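Side-chain contacts in gamma-glutamyltranspeptidase (Ggt) (Helicobacter pylori 26695, PDB 5BPK), which probably cleaves the gamma-glutamyl bond of glutathione and related compounds, passing the group to water or another acceptor, as an N-terminal-nucleophile (Ntn) hydrolase: residues A40-S43 against A47-I50; A65-F70 against S156-P161; K148-K153 against V261-P266; L165-Y170 against D215-L220; V295-D300 against I344-A349. All blocks are in the same frame, centred on the assembly; numbering follows the deposited sequence.

Contact 1: residues A40-S43 against A47-I50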
# COMPACT_ATOMS: atom_id res chain seq x y z
N ALA A 40 -9.30 -5.89 -14.10
CA ALA A 40 -8.26 -6.25 -13.14
C ALA A 40 -7.02 -5.42 -13.50
O ALA A 40 -6.39 -5.66 -14.53
CB ALA A 40 -7.96 -7.74 -13.22
N LEU A 41 -6.70 -4.44 -12.67
CA LEU A 41 -5.64 -3.48 -12.98
C LEU A 41 -4.52 -3.48 -11.95
O LEU A 41 -4.78 -3.34 -10.75
CB LEU A 41 -6.21 -2.07 -13.09
CG LEU A 41 -7.27 -1.78 -14.15
CD1 LEU A 41 -7.73 -0.34 -14.02
CD2 LEU A 41 -6.71 -2.05 -15.53
N SER A 42 -3.30 -3.62 -12.44
CA SER A 42 -2.09 -3.59 -11.63
C SER A 42 -1.05 -2.72 -12.32
O SER A 42 -1.25 -2.25 -13.44
CB SER A 42 -1.55 -5.01 -11.44
OG SER A 42 -0.75 -5.41 -12.55
N SER A 43 0.09 -2.54 -11.65
CA SER A 43 1.19 -1.75 -12.18
C SER A 43 2.09 -2.51 -13.16
O SER A 43 3.07 -1.95 -13.64
CB SER A 43 2.04 -1.21 -11.03
OG SER A 43 1.33 -0.21 -10.32
N ALA A 47 0.91 -8.90 -15.25
CA ALA A 47 0.04 -9.27 -14.13
C ALA A 47 -1.41 -8.86 -14.39
O ALA A 47 -2.33 -9.62 -14.09
CB ALA A 47 0.56 -8.69 -12.82
N SER A 48 -1.61 -7.68 -14.96
CA SER A 48 -2.96 -7.22 -15.29
C SER A 48 -3.61 -8.18 -16.29
O SER A 48 -4.78 -8.54 -16.12
CB SER A 48 -2.93 -5.81 -15.86
OG SER A 48 -2.34 -4.91 -14.93
N GLU A 49 -2.85 -8.59 -17.30
CA GLU A 49 -3.32 -9.51 -18.32
C GLU A 49 -3.74 -10.84 -17.69
O GLU A 49 -4.75 -11.42 -18.09
CB GLU A 49 -2.22 -9.72 -19.38
CG GLU A 49 -2.59 -10.66 -20.50
CD GLU A 49 -1.52 -10.73 -21.58
OE1 GLU A 49 -0.32 -10.90 -21.26
OE2 GLU A 49 -1.90 -10.61 -22.77
N ILE A 50 -2.96 -11.32 -16.73
CA ILE A 50 -3.26 -12.57 -16.02
C ILE A 50 -4.58 -12.42 -15.25
O ILE A 50 -5.47 -13.27 -15.35
CB ILE A 50 -2.09 -12.99 -15.10
CG1 ILE A 50 -0.95 -13.60 -15.93
CG2 ILE A 50 -2.55 -13.98 -14.05
CD1 ILE A 50 0.38 -13.68 -15.17
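S42 and S48 are brought together by two different first torsions. In S42 the hydroxyl sits between the backbone N and the carbonyl carbon (chi1 83°), which swings OG off the end of the strand toward the helix. In S48 it lies beside the backbone N instead (chi1 -58°) and reaches back along the helix. The two meet at 2.9 Å between S42 OG and S48 OG, a hydrogen bond in which either hydroxyl could be the donor. S42 OG has a second grip, since it is also hydrogen-bonded to the backbone N of H44, closing an ST turn that leads the chain from the strand into the helix. S48 OG in turn makes a weak bond to the carbonyl O of H44, so both hydroxyls are tied to the same residue of the connection. The CB of A47 packs on this pair, 3.5 Å from S42 OG. In a separate contact next to it, the CB of S48 is 3.7 Å from the carbonyl O of A40. The backbones are correspondingly close, with 5.1 Å between the CA atoms of L41 and S48. Small side chains at A40, S42, A47 and S48 are consistent with this close approach of strand end and helix. A40 and L41 pair antiparallel with a strand of the second chain, so the sheet crosses the interface, while helix 45-56 lies against helices 61-75 and 155-168, A47 touching L72 and I50 touching A67, P161 and L165.

Contact 2: residues A65-F70 against S156-P161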
# COMPACT_ATOMS: atom_id res chain seq x y z
N ALA A 65 -7.73 -11.37 -8.15
CA ALA A 65 -6.83 -10.73 -7.20
C ALA A 65 -5.73 -11.68 -6.71
O ALA A 65 -4.58 -11.28 -6.55
CB ALA A 65 -7.61 -10.16 -6.02
N VAL A 66 -6.09 -12.94 -6.49
CA VAL A 66 -5.12 -13.94 -6.09
C VAL A 66 -4.09 -14.22 -7.20
O VAL A 66 -2.88 -14.25 -6.96
CB VAL A 66 -5.82 -15.24 -5.59
CG1 VAL A 66 -4.81 -16.40 -5.44
CG2 VAL A 66 -6.57 -14.94 -4.27
N ALA A 67 -4.57 -14.37 -8.43
CA ALA A 67 -3.68 -14.57 -9.58
C ALA A 67 -2.69 -13.40 -9.72
O ALA A 67 -1.49 -13.60 -9.93
CB ALA A 67 -4.48 -14.78 -10.86
N ILE A 68 -3.19 -12.18 -9.57
CA ILE A 68 -2.36 -10.98 -9.64
C ILE A 68 -1.31 -10.91 -8.53
O ILE A 68 -0.16 -10.58 -8.80
CB ILE A 68 -3.20 -9.69 -9.67
CG1 ILE A 68 -3.95 -9.60 -11.01
CG2 ILE A 68 -2.34 -8.45 -9.45
CD1 ILE A 68 -4.94 -8.48 -11.09
N GLY A 69 -1.72 -11.22 -7.30
CA GLY A 69 -0.81 -11.23 -6.16
C GLY A 69 0.40 -12.11 -6.42
O GLY A 69 1.54 -11.73 -6.16
N PHE A 70 0.18 -13.31 -6.93
CA PHE A 70 1.32 -14.19 -7.25
C PHE A 70 2.11 -13.75 -8.49
O PHE A 70 3.33 -13.87 -8.51
CB PHE A 70 0.89 -15.65 -7.37
CG PHE A 70 0.51 -16.28 -6.06
CD1 PHE A 70 1.48 -16.48 -5.08
CD2 PHE A 70 -0.79 -16.68 -5.79
CE1 PHE A 70 1.16 -17.06 -3.86
CE2 PHE A 70 -1.12 -17.26 -4.57
CZ PHE A 70 -0.13 -17.45 -3.61
N SER A 156 -4.13 -23.89 -8.01
CA SER A 156 -3.25 -24.31 -9.12
C SER A 156 -3.45 -23.50 -10.40
O SER A 156 -2.48 -23.08 -11.05
CB SER A 156 -3.40 -25.82 -9.41
OG SER A 156 -4.74 -26.15 -9.78
N GLN A 157 -4.71 -23.26 -10.76
CA GLN A 157 -5.04 -22.48 -11.95
C GLN A 157 -4.54 -21.05 -11.82
O GLN A 157 -4.10 -20.45 -12.79
CB GLN A 157 -6.56 -22.40 -12.17
CG GLN A 157 -7.30 -23.70 -12.37
CD GLN A 157 -8.79 -23.46 -12.50
OE1 GLN A 157 -9.27 -23.07 -13.57
NE2 GLN A 157 -9.53 -23.65 -11.41
N LEU A 158 -4.66 -20.50 -10.61
CA LEU A 158 -4.37 -19.09 -10.38
C LEU A 158 -2.88 -18.80 -10.22
O LEU A 158 -2.43 -17.70 -10.54
CB LEU A 158 -5.17 -18.59 -9.17
CG LEU A 158 -6.69 -18.70 -9.29
CD1 LEU A 158 -7.33 -18.30 -7.97
CD2 LEU A 158 -7.27 -17.90 -10.46
N ILE A 159 -2.13 -19.79 -9.75
CA ILE A 159 -0.69 -19.62 -9.52
C ILE A 159 0.17 -20.09 -10.70
O ILE A 159 1.32 -19.68 -10.84
CB ILE A 159 -0.25 -20.33 -8.20
CG1 ILE A 159 1.06 -19.75 -7.66
CG2 ILE A 159 -0.15 -21.87 -8.39
CD1 ILE A 159 1.31 -20.11 -6.21
N ASP A 160 -0.39 -20.93 -11.57
CA ASP A 160 0.37 -21.42 -12.71
C ASP A 160 0.99 -20.31 -13.58
O ASP A 160 2.13 -20.44 -14.00
CB ASP A 160 -0.47 -22.36 -13.59
CG ASP A 160 -0.41 -23.82 -13.14
OD1 ASP A 160 0.42 -24.18 -12.28
OD2 ASP A 160 -1.19 -24.62 -13.68
N PRO A 161 0.24 -19.21 -13.84
CA PRO A 161 0.87 -18.18 -14.69
C PRO A 161 2.13 -17.58 -14.07
O PRO A 161 3.11 -17.33 -14.77
CB PRO A 161 -0.24 -17.12 -14.82
CG PRO A 161 -1.50 -17.92 -14.73
CD PRO A 161 -1.21 -18.98 -13.70
O HOH W 1 -0.47 -15.93 -11.35
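L158 is the main bump of the interface: its forked end spans V66 and A67, CD1 against the valine and CD2 toward the alanine. The CD1 of L158 meets the CG1 of V66 at 4.0 Å, the two side chains crossing at about a right angle, while its CD2 lies 4.2 Å from the CB of A67. The small A67 permits a close approach, the CA atoms of A67 and L158 being 4.6 Å apart. The carbonyl O of L158 fills the hollow beside the alanine, 3.5 Å from the CA of A67 in a CA-H...O contact. One water bridges the same level, donating to the carbonyl O of both A67 and L158. The next residue, I159, supplies the second bump, against F70 one turn on from V66. Its CG1 is anti to the backbone N (chi1 -158°), which carries CD1 over the centre of the F70 ring, 3.7 Å from its centroid and 6° off the normal, a CH-pi contact squarely on one face. L220 and M143 also touch this phenylalanine, and L147 and V54 touch L158. Segments 65-70 and 156-161 run in broadly the same direction, their axes 8.1 Å apart at an angle of 32°. Helices 61-75 and 155-168 thus pack side by side in the buried helical part of this Ntn-hydrolase chain, whose fold sandwiches central sheets between helical layers.

Contact 3: residues K148-K153 against V261-P266. With EDO (1,2-ethanediol), chain M.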
# COMPACT_ATOMS: atom_id res chain seq x y z
N LYS A 148 -9.81 -19.12 -0.24
CA LYS A 148 -10.62 -20.10 0.49
C LYS A 148 -12.00 -19.57 0.87
O LYS A 148 -12.98 -20.28 0.73
CB LYS A 148 -9.88 -20.63 1.72
CG LYS A 148 -8.85 -21.69 1.38
CD LYS A 148 -8.32 -22.38 2.64
CE LYS A 148 -7.40 -23.55 2.29
NZ LYS A 148 -7.08 -24.41 3.47
N LYS A 149 -12.07 -18.34 1.36
CA LYS A 149 -13.33 -17.80 1.88
C LYS A 149 -14.29 -17.33 0.78
O LYS A 149 -15.51 -17.49 0.91
CB LYS A 149 -13.07 -16.66 2.86
CG LYS A 149 -14.22 -16.33 3.78
CD LYS A 149 -13.74 -15.50 4.97
CE LYS A 149 -14.83 -15.34 6.02
NZ LYS A 149 -14.31 -14.68 7.26
N TYR A 150 -13.73 -16.75 -0.29
CA TYR A 150 -14.53 -16.02 -1.28
C TYR A 150 -14.26 -16.35 -2.75
O TYR A 150 -14.98 -15.84 -3.61
CB TYR A 150 -14.38 -14.51 -1.09
CG TYR A 150 -14.81 -14.00 0.27
CD1 TYR A 150 -16.13 -14.13 0.70
CD2 TYR A 150 -13.90 -13.37 1.11
CE1 TYR A 150 -16.53 -13.66 1.94
CE2 TYR A 150 -14.30 -12.88 2.37
CZ TYR A 150 -15.62 -13.04 2.77
OH TYR A 150 -16.03 -12.57 4.00
N GLY A 151 -13.25 -17.16 -3.05
CA GLY A 151 -12.89 -17.48 -4.43
C GLY A 151 -13.72 -18.63 -4.98
O GLY A 151 -14.48 -19.27 -4.25
N THR A 152 -13.56 -18.89 -6.27
CA THR A 152 -14.24 -20.01 -6.94
C THR A 152 -13.29 -20.90 -7.74
O THR A 152 -13.67 -22.02 -8.08
CB THR A 152 -15.36 -19.51 -7.87
OG1 THR A 152 -14.80 -18.83 -9.00
CG2 THR A 152 -16.32 -18.60 -7.13
N LYS A 153 -12.08 -20.43 -8.03
CA LYS A 153 -11.12 -21.21 -8.81
C LYS A 153 -10.08 -21.86 -7.93
O LYS A 153 -9.91 -21.49 -6.77
CB LYS A 153 -10.44 -20.33 -9.86
CG LYS A 153 -11.42 -19.72 -10.86
CD LYS A 153 -11.09 -20.09 -12.29
CE LYS A 153 -12.19 -19.66 -13.25
NZ LYS A 153 -12.09 -20.36 -14.57
N VAL A 261 -3.49 -14.58 9.41
CA VAL A 261 -4.25 -13.43 8.87
C VAL A 261 -5.37 -13.11 9.85
O VAL A 261 -5.71 -13.92 10.70
CB VAL A 261 -4.88 -13.68 7.46
CG1 VAL A 261 -3.79 -14.05 6.44
CG2 VAL A 261 -5.99 -14.73 7.51
N LYS A 262 -5.91 -11.90 9.73
CA LYS A 262 -7.10 -11.52 10.48
C LYS A 262 -8.12 -10.88 9.57
O LYS A 262 -7.82 -9.94 8.83
CB LYS A 262 -6.74 -10.58 11.62
CG LYS A 262 -5.93 -11.31 12.70
CD LYS A 262 -5.81 -10.52 13.98
CE LYS A 262 -7.15 -10.24 14.62
NZ LYS A 262 -7.00 -9.88 16.07
N TRP A 263 -9.33 -11.42 9.59
CA TRP A 263 -10.46 -10.75 8.96
C TRP A 263 -10.99 -9.71 9.92
O TRP A 263 -11.44 -10.03 11.02
CB TRP A 263 -11.57 -11.74 8.62
CG TRP A 263 -11.17 -12.73 7.59
CD1 TRP A 263 -10.76 -14.01 7.79
CD2 TRP A 263 -11.14 -12.51 6.17
NE1 TRP A 263 -10.47 -14.61 6.59
CE2 TRP A 263 -10.70 -13.72 5.57
CE3 TRP A 263 -11.45 -11.42 5.35
CZ2 TRP A 263 -10.57 -13.86 4.19
CZ3 TRP A 263 -11.33 -11.57 3.98
CH2 TRP A 263 -10.88 -12.78 3.42
N ARG A 264 -10.92 -8.45 9.50
CA ARG A 264 -11.28 -7.33 10.35
C ARG A 264 -12.42 -6.56 9.72
O ARG A 264 -12.64 -6.60 8.50
CB ARG A 264 -10.09 -6.41 10.54
CG ARG A 264 -8.84 -7.10 11.09
CD ARG A 264 -7.84 -6.08 11.54
NE ARG A 264 -6.56 -6.57 12.02
CZ ARG A 264 -6.23 -6.73 13.31
NH1 ARG A 264 -7.12 -6.51 14.27
NH2 ARG A 264 -5.00 -7.12 13.64
N LYS A 265 -13.13 -5.81 10.55
CA LYS A 265 -14.08 -4.84 10.06
C LYS A 265 -13.30 -3.70 9.41
O LYS A 265 -12.30 -3.23 9.97
CB LYS A 265 -14.93 -4.30 11.19
CG LYS A 265 -15.90 -5.32 11.77
CD LYS A 265 -16.81 -4.64 12.77
CE LYS A 265 -17.72 -5.63 13.47
NZ LYS A 265 -18.60 -4.94 14.46
N PRO A 266 -13.71 -3.28 8.21
CA PRO A 266 -13.11 -2.09 7.64
C PRO A 266 -13.51 -0.86 8.43
O PRO A 266 -14.49 -0.89 9.18
CB PRO A 266 -13.70 -2.02 6.22
CG PRO A 266 -14.94 -2.79 6.28
CD PRO A 266 -14.85 -3.77 7.41
C1 EDO M . -8.84 -18.03 6.30
O1 EDO M . -8.91 -17.14 7.42
C2 EDO M . -9.93 -17.68 5.30
O2 EDO M . -10.11 -18.74 4.35
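K149 lies over one face of the W263 indole, and Y150 points its edge toward the indole in an offset edge-to-face pair with planes at 88°, its CE2 lying 3.6 Å from W263 CH2 and close to CZ3 at the rim. The lysine chain, extended beyond CG, runs across the indole so that CD of K149 stands 3.6 Å from CE2 of W263 and the NZ of K149 lies 3.7 Å from the centroid of the five-membered ring, 12° off its normal. This is a cation-pi contact continued by a CH-pi contact. The CG of K149 also covers the centre of one face of the Y150 ring, so the lysine lies against both aromatic groups. At the indole edge, W263 NE1 donates to O1 of an ethanediol at 3.1 Å; the diol, probably from the crystallisation liquor, is also bonded to the carbonyl O of A145. Further out, L100 and M146 touch W263, V98 and L92 touch Y150, and N60 ND2 holds the carbonyl O of Y150. The contact joins helix 139-150 to strand 262-271 at the surface with no direct hydrogen bond; the indole pi face probably stabilises the K149 ammonium electrostatically, while the W263 N-H serves the diol.

Contact 4: residues L165-Y170 against D215-L220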
# COMPACT_ATOMS: atom_id res chain seq x y z
N LEU A 165 6.09 -17.74 -15.54
CA LEU A 165 6.96 -16.58 -15.67
C LEU A 165 8.26 -16.72 -14.87
O LEU A 165 9.30 -16.23 -15.29
CB LEU A 165 6.21 -15.30 -15.26
CG LEU A 165 5.19 -14.85 -16.31
CD1 LEU A 165 4.10 -13.97 -15.71
CD2 LEU A 165 5.87 -14.14 -17.48
N ALA A 166 8.19 -17.37 -13.71
CA ALA A 166 9.40 -17.61 -12.93
C ALA A 166 10.33 -18.60 -13.62
O ALA A 166 11.54 -18.39 -13.70
CB ALA A 166 9.05 -18.09 -11.51
N GLU A 167 9.76 -19.67 -14.15
CA GLU A 167 10.54 -20.72 -14.80
C GLU A 167 11.13 -20.30 -16.14
O GLU A 167 12.28 -20.62 -16.45
CB GLU A 167 9.69 -21.98 -15.00
CG GLU A 167 9.30 -22.71 -13.73
CD GLU A 167 8.44 -23.93 -14.00
OE1 GLU A 167 7.87 -24.04 -15.10
OE2 GLU A 167 8.33 -24.78 -13.09
N ASN A 168 10.33 -19.63 -16.96
CA ASN A 168 10.72 -19.32 -18.34
C ASN A 168 11.31 -17.93 -18.48
O ASN A 168 12.03 -17.64 -19.45
CB ASN A 168 9.51 -19.47 -19.28
CG ASN A 168 8.87 -20.85 -19.22
OD1 ASN A 168 9.52 -21.85 -18.91
ND2 ASN A 168 7.58 -20.91 -19.54
N GLY A 169 10.98 -17.06 -17.53
CA GLY A 169 11.50 -15.71 -17.51
C GLY A 169 10.69 -14.68 -18.26
O GLY A 169 9.71 -14.99 -18.95
N TYR A 170 11.12 -13.44 -18.08
CA TYR A 170 10.56 -12.29 -18.78
C TYR A 170 11.66 -11.25 -18.96
O TYR A 170 12.67 -11.27 -18.25
CB TYR A 170 9.37 -11.68 -18.00
CG TYR A 170 9.74 -11.17 -16.62
CD1 TYR A 170 9.71 -12.01 -15.52
CD2 TYR A 170 10.11 -9.84 -16.44
CE1 TYR A 170 10.06 -11.54 -14.24
CE2 TYR A 170 10.46 -9.36 -15.17
CZ TYR A 170 10.42 -10.21 -14.08
OH TYR A 170 10.77 -9.75 -12.83
N ASP A 215 14.59 -20.73 -8.39
CA ASP A 215 14.29 -21.01 -6.98
C ASP A 215 12.92 -20.47 -6.58
O ASP A 215 12.19 -21.11 -5.82
CB ASP A 215 15.36 -20.44 -6.04
CG ASP A 215 16.63 -21.27 -6.01
OD1 ASP A 215 16.75 -22.25 -6.78
OD2 ASP A 215 17.51 -20.94 -5.18
N LEU A 216 12.55 -19.29 -7.10
CA LEU A 216 11.21 -18.76 -6.86
C LEU A 216 10.15 -19.71 -7.43
O LEU A 216 9.11 -19.95 -6.79
CB LEU A 216 11.05 -17.36 -7.46
CG LEU A 216 9.72 -16.64 -7.19
CD1 LEU A 216 9.41 -16.54 -5.69
CD2 LEU A 216 9.68 -15.25 -7.83
N ALA A 217 10.41 -20.27 -8.60
CA ALA A 217 9.46 -21.22 -9.20
C ALA A 217 9.29 -22.45 -8.31
O ALA A 217 8.18 -22.94 -8.13
CB ALA A 217 9.90 -21.62 -10.62
N LYS A 218 10.40 -22.94 -7.73
CA LYS A 218 10.34 -24.04 -6.77
C LYS A 218 9.44 -23.70 -5.58
O LYS A 218 8.61 -24.50 -5.16
CB LYS A 218 11.75 -24.40 -6.24
CG LYS A 218 12.44 -25.54 -6.95
CD LYS A 218 13.71 -25.97 -6.21
CE LYS A 218 13.44 -26.79 -4.95
NZ LYS A 218 14.68 -27.04 -4.15
N THR A 219 9.61 -22.51 -5.03
CA THR A 219 8.79 -22.09 -3.89
C THR A 219 7.31 -21.98 -4.25
O THR A 219 6.44 -22.45 -3.51
CB THR A 219 9.29 -20.76 -3.31
OG1 THR A 219 10.68 -20.90 -2.96
CG2 THR A 219 8.48 -20.37 -2.09
N LEU A 220 7.03 -21.37 -5.39
CA LEU A 220 5.67 -21.25 -5.90
C LEU A 220 5.05 -22.62 -6.15
O LEU A 220 3.86 -22.83 -5.88
CB LEU A 220 5.63 -20.40 -7.17
CG LEU A 220 5.98 -18.92 -6.99
CD1 LEU A 220 6.00 -18.21 -8.33
CD2 LEU A 220 5.01 -18.23 -6.03
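A166 and A217 meet methyl to methyl, their CB atoms 3.7 Å apart, and this is the heart of a close helix-helix contact in which the CA atoms of the same pair come within 5.2 Å. A shorter approach lies beside it: the CG of E167 is 3.3 Å from the CB of A217. E167 holds CG beside its own backbone N (chi1 -69°) and is extended beyond it, which lays the methylene against the alanine before the carboxylate passes on. A217 is thereby hemmed in by two residues of the other helix. On the inner flank the contact is slacker, since L220 CD1 comes only within 4.4 Å of A166 CB. On the outer flank the exposed E167 lies at the rim, and its OE2 makes a weak hydrogen bond to N221 ND2, one turn beyond A217. Helix 155-168 ends just before G169, whose N still bonds to the carbonyl O of L165 at 2.9 Å although its positive phi (89°) takes the chain out of the helix and into the short strand 170-171. That strand pairs with 210-211, and A166 shares a backbone bond with Q213. V74 of helix 61-75 touches L165, L216 and L220, lying across both helices, while T219 and L216 of helix 214-226 face the second chain, where the T219 hydroxyl donates to the carbonyl O of A33 of that chain.

Contact 5: residues V295-D300 against I344-A349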
# COMPACT_ATOMS: atom_id res chain seq x y z
N VAL A 295 -13.31 16.49 7.24
CA VAL A 295 -13.01 17.92 7.40
C VAL A 295 -13.43 18.66 6.12
O VAL A 295 -14.14 19.68 6.18
CB VAL A 295 -11.50 18.19 7.70
CG1 VAL A 295 -11.22 19.70 7.78
CG2 VAL A 295 -11.08 17.52 8.99
N MET A 296 -13.00 18.13 4.98
CA MET A 296 -13.27 18.72 3.66
C MET A 296 -14.77 18.84 3.36
O MET A 296 -15.20 19.78 2.66
CB MET A 296 -12.60 17.87 2.58
CG MET A 296 -11.08 17.96 2.61
SD MET A 296 -10.24 16.70 1.62
CE MET A 296 -11.05 16.89 0.02
N GLU A 297 -15.55 17.90 3.88
CA GLU A 297 -17.00 17.85 3.63
C GLU A 297 -17.72 19.13 4.08
O GLU A 297 -18.81 19.46 3.58
CB GLU A 297 -17.63 16.63 4.31
CG GLU A 297 -18.98 16.23 3.75
CD GLU A 297 -19.59 15.00 4.44
OE1 GLU A 297 -19.43 14.83 5.67
OE2 GLU A 297 -20.27 14.23 3.75
N ASN A 298 -17.12 19.83 5.04
CA ASN A 298 -17.68 21.09 5.53
C ASN A 298 -17.62 22.26 4.55
O ASN A 298 -18.25 23.30 4.79
CB ASN A 298 -17.02 21.48 6.85
CG ASN A 298 -17.42 20.56 7.99
OD1 ASN A 298 -18.52 20.68 8.55
ND2 ASN A 298 -16.54 19.60 8.32
N ALA A 299 -16.88 22.09 3.47
CA ALA A 299 -16.77 23.11 2.44
C ALA A 299 -17.41 22.60 1.14
O ALA A 299 -17.36 21.41 0.84
CB ALA A 299 -15.31 23.47 2.21
N ASP A 300 -17.99 23.51 0.36
CA ASP A 300 -18.42 23.19 -1.00
C ASP A 300 -17.21 23.31 -1.93
O ASP A 300 -16.99 24.35 -2.55
CB ASP A 300 -19.56 24.11 -1.46
CG ASP A 300 -20.06 23.78 -2.86
OD1 ASP A 300 -19.63 22.75 -3.43
OD2 ASP A 300 -20.90 24.54 -3.39
N ILE A 344 -12.69 9.47 13.36
CA ILE A 344 -13.59 9.55 12.20
C ILE A 344 -14.93 10.19 12.53
O ILE A 344 -15.83 10.23 11.69
CB ILE A 344 -13.80 8.17 11.48
CG1 ILE A 344 -14.59 7.16 12.34
CG2 ILE A 344 -12.45 7.59 11.08
CD1 ILE A 344 -14.88 5.83 11.64
N ASN A 345 -15.07 10.69 13.76
CA ASN A 345 -16.30 11.38 14.18
C ASN A 345 -16.44 12.70 13.43
O ASN A 345 -15.53 13.51 13.43
CB ASN A 345 -16.25 11.63 15.69
CG ASN A 345 -17.49 12.29 16.22
OD1 ASN A 345 -17.61 13.51 16.22
ND2 ASN A 345 -18.41 11.49 16.74
N LYS A 346 -17.59 12.91 12.80
CA LYS A 346 -17.80 14.14 12.05
C LYS A 346 -17.80 15.41 12.91
O LYS A 346 -17.44 16.46 12.42
CB LYS A 346 -19.06 14.06 11.18
CG LYS A 346 -18.90 13.09 10.00
CD LYS A 346 -20.07 13.13 9.06
CE LYS A 346 -19.94 12.09 7.97
NZ LYS A 346 -18.93 12.41 6.92
N ALA A 347 -18.16 15.30 14.20
CA ALA A 347 -18.09 16.45 15.11
C ALA A 347 -16.63 16.89 15.35
O ALA A 347 -16.34 18.08 15.45
CB ALA A 347 -18.80 16.16 16.44
N TYR A 348 -15.73 15.92 15.47
CA TYR A 348 -14.30 16.22 15.58
C TYR A 348 -13.79 16.91 14.31
O TYR A 348 -13.03 17.88 14.38
CB TYR A 348 -13.52 14.92 15.85
CG TYR A 348 -12.01 15.09 15.94
CD1 TYR A 348 -11.44 16.07 16.75
CD2 TYR A 348 -11.15 14.27 15.22
CE1 TYR A 348 -10.08 16.23 16.83
CE2 TYR A 348 -9.77 14.42 15.29
CZ TYR A 348 -9.24 15.39 16.10
OH TYR A 348 -7.88 15.57 16.18
N ALA A 349 -14.20 16.39 13.16
CA ALA A 349 -13.83 16.98 11.88
C ALA A 349 -14.33 18.42 11.76
O ALA A 349 -13.64 19.28 11.22
CB ALA A 349 -14.36 16.14 10.73
O HOH W 2 -21.77 12.43 5.01
O HOH W 3 -17.94 17.58 9.93
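K346 NZ meets the E297 carboxylate on the syn side of OE1, 33° out of its plane, in a salt bridge of 2.8 Å between NZ and OE1, while the N298 amide reaches K346 O through water. These groups join the type I turn M296-A299, leading out of helix 285-296, to the first turn of helix 346-354, which N345 caps. The other oxygen, E297 OE2, accepts from R272 N and from a water that also has a weak bond to K346 NZ. The lysine is further gripped by the carbonyl O of S270 and by N294 OD1; a bend at its last torsion (chi4 -74°) turns the ammonium into this cluster. V295 O lies in the amide plane of N298, while ND2 comes to it from above the carbonyl plane (160° at the hydrogen); N298 N holds the same oxygen from the same face. N345 OD1 receives Y348 N at 3.1 Å on a lone pair, with a weaker bond from A347 N. Beside these polar groups, A349 CB touches V295 N at 3.7 Å and V295 CG2 at 4.0 Å. A second water joins the segments, accepting from N298 ND2 at 2.9 Å and donating to K346 O at 2.8 Å.

Contacts 1, 2 and 4 form one continuous, mainly helical cluster. The centres of contacts 1 and 2 are about 11 Å apart, and those of contacts 2 and 4, which share helix 155-168, about 13 Å. I50 of contact 1 touches both, and L220 of contact 4 reaches F70 and I159 of contact 2. Contact 3 hangs on through K153, which touches L158, its centre about 16 Å from that of contact 2. Contact 5 lies about 41 Å from contact 2 between centres, across the chain's centre, but its nearest atoms are about 7 Å from contact 3. In this family the nucleophile is the N-terminal threonine of the small subunit; contact 1 probably lies close to it, S43 packing on T2 of the second chain.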